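Local atomic coordinates of m3DLH protein (Halieaceae bacterium, PDB entry 7JKA), a protein that probably hydrolyses lactone or ester bonds, as dienelactone hydrolases do, and may also cleave phosphotriesters. Residues T26-E31 with A74-G79. Residues are numbered along the deposited sequence; the frame is centred on the assembly and turned at random.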
loop_
_atom_site.group_PDB
_atom_site.type_symbol
_atom_site.label_atom_id
_atom_site.label_comp_id
_atom_site.label_asym_id
_atom_site.label_seq_id
_atom_site.Cartn_x
_atom_site.Cartn_y
_atom_site.Cartn_z
ATOM N N THR A 26 -10.205 -16.127 -6.751
ATOM C CA THR A 26 -9.723 -15.352 -7.873
ATOM C C THR A 26 -8.265 -15.686 -8.113
ATOM O O THR A 26 -7.507 -15.925 -7.170
ATOM C CB THR A 26 -9.892 -13.859 -7.563
ATOM O OG1 THR A 26 -11.290 -13.578 -7.360
ATOM C CG2 THR A 26 -9.337 -12.983 -8.676
ATOM N N GLN A 27 -7.878 -15.687 -9.383
ATOM C CA GLN A 27 -6.490 -15.881 -9.767
ATOM C C GLN A 27 -5.826 -14.517 -9.911
ATOM O O GLN A 27 -6.297 -13.686 -10.690
ATOM C CB GLN A 27 -6.424 -16.653 -11.081
ATOM C CG GLN A 27 -5.037 -16.812 -11.630
ATOM C CD GLN A 27 -4.158 -17.619 -10.716
ATOM O OE1 GLN A 27 -4.508 -18.735 -10.325
ATOM N NE2 GLN A 27 -3.006 -17.058 -10.361
ATOM N N PHE A 28 -4.742 -14.288 -9.158
ATOM C CA PHE A 28 -4.026 -13.022 -9.158
ATOM C C PHE A 28 -2.650 -13.193 -9.786
ATOM O O PHE A 28 -2.066 -14.282 -9.756
ATOM C CB PHE A 28 -3.845 -12.475 -7.729
ATOM C CG PHE A 28 -5.134 -12.175 -7.032
ATOM C CD1 PHE A 28 -5.850 -11.020 -7.339
ATOM C CD2 PHE A 28 -5.633 -13.030 -6.065
ATOM C CE1 PHE A 28 -7.062 -10.749 -6.717
ATOM C CE2 PHE A 28 -6.860 -12.763 -5.434
ATOM C CZ PHE A 28 -7.561 -11.611 -5.750
ATOM N N VAL A 29 -2.145 -12.108 -10.360
ATOM C CA VAL A 29 -0.844 -12.101 -11.023
ATOM C C VAL A 29 -0.111 -10.868 -10.530
ATOM O O VAL A 29 -0.457 -9.746 -10.921
ATOM C CB VAL A 29 -0.969 -12.100 -12.548
ATOM C CG1 VAL A 29 0.408 -12.251 -13.166
ATOM C CG2 VAL A 29 -1.908 -13.230 -13.011
ATOM N N GLY A 30 0.867 -11.074 -9.645
ATOM C CA GLY A 30 1.692 -10.015 -9.122
ATOM C C GLY A 30 3.099 -10.095 -9.681
ATOM O O GLY A 30 3.389 -10.852 -10.613
ATOM N N GLU A 31 3.972 -9.285 -9.102
ATOM C CA GLU A 31 5.348 -9.209 -9.570
ATOM C C GLU A 31 6.263 -8.978 -8.378
ATOM O O GLU A 31 6.083 -8.004 -7.634
ATOM C CB GLU A 31 5.487 -8.100 -10.623
ATOM C CG GLU A 31 6.817 -8.087 -11.343
ATOM C CD GLU A 31 6.817 -7.104 -12.491
ATOM O OE1 GLU A 31 6.968 -5.910 -12.239
ATOM O OE2 GLU A 31 6.656 -7.526 -13.660
ATOM N N ALA A 74 4.652 -6.392 -5.872
ATOM C CA ALA A 74 3.600 -5.549 -6.428
ATOM C C ALA A 74 2.341 -6.402 -6.592
ATOM O O ALA A 74 2.349 -7.396 -7.331
ATOM C CB ALA A 74 4.069 -4.963 -7.758
ATOM N N ALA A 75 1.270 -6.022 -5.913
ATOM C CA ALA A 75 0.071 -6.840 -5.815
ATOM C C ALA A 75 -0.958 -6.512 -6.890
ATOM O O ALA A 75 -1.073 -5.375 -7.362
ATOM C CB ALA A 75 -0.595 -6.659 -4.452
ATOM N N ASP A 76 -1.745 -7.527 -7.229
ATOM C CA ASP A 76 -2.844 -7.424 -8.186
ATOM C C ASP A 76 -4.143 -7.199 -7.406
ATOM O O ASP A 76 -4.501 -8.023 -6.563
ATOM C CB ASP A 76 -2.853 -8.734 -8.982
ATOM C CG ASP A 76 -4.025 -8.880 -9.949
ATOM O OD1 ASP A 76 -4.837 -7.951 -10.125
ATOM O OD2 ASP A 76 -4.099 -9.970 -10.557
ATOM N N LEU A 77 -4.854 -6.090 -7.681
ATOM C CA LEU A 77 -6.076 -5.807 -6.935
ATOM C C LEU A 77 -7.307 -6.489 -7.502
ATOM O O LEU A 77 -8.319 -6.591 -6.793
ATOM C CB LEU A 77 -6.366 -4.305 -6.910
ATOM C CG LEU A 77 -5.381 -3.431 -6.133
ATOM C CD1 LEU A 77 -5.779 -1.971 -6.300
ATOM C CD2 LEU A 77 -5.360 -3.841 -4.648
ATOM N N HIS A 78 -7.276 -6.915 -8.765
ATOM C CA HIS A 78 -8.510 -7.231 -9.478
ATOM C C HIS A 78 -8.597 -8.656 -9.970
ATOM O O HIS A 78 -9.714 -9.165 -10.168
ATOM C CB HIS A 78 -8.675 -6.300 -10.682
ATOM C CG HIS A 78 -8.598 -4.860 -10.307
ATOM N ND1 HIS A 78 -9.322 -4.332 -9.258
ATOM C CD2 HIS A 78 -7.868 -3.838 -10.815
ATOM C CE1 HIS A 78 -9.046 -3.044 -9.140
ATOM N NE2 HIS A 78 -8.177 -2.718 -10.083
ATOM N N GLY A 79 -7.475 -9.294 -10.187
ATOM C CA GLY A 79 -7.412 -10.638 -10.711
ATOM C C GLY A 79 -6.885 -10.636 -12.130
ATOM O O GLY A 79 -7.161 -9.729 -12.924
#
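E31 and A74 form an antiparallel hydrogen-bonded pair, E31 N giving to A74 O at 3.1 Å and A74 N to E31 O at 2.8 Å, before the chain of 74-79 leaves the sheet. Past that point D76 bridges the widening gap with its side chain. With CG anti to the backbone N (chi1 174°), its carboxylate reaches across to the strand, and OD2 accepts from V29 N at 2.9 Å through its anti lone pair; G81 N also binds OD2. The other oxygen, OD1, takes H78 N and G79 N from the same face of the carboxylate plane, each 3.0 Å from D76 OD1, H78 N closing an Asx turn and G79 N extending it to an Asx motif. One carboxylate thus shapes the loop and ties it to the strand. Beside it, the F28 ring has CD1 3.4 Å from D76 O and close to G79 N. T26 CG2 sits over one face of that ring, toward its rim, and touches G79 CA at 3.7 Å. In this alpha/beta-hydrolase fold, strand 27-35 runs between 14-22 and 71-74; F28 meets the Y21 ring on strand 14-22 and, together with L77, packs on L107 of helix 101-116.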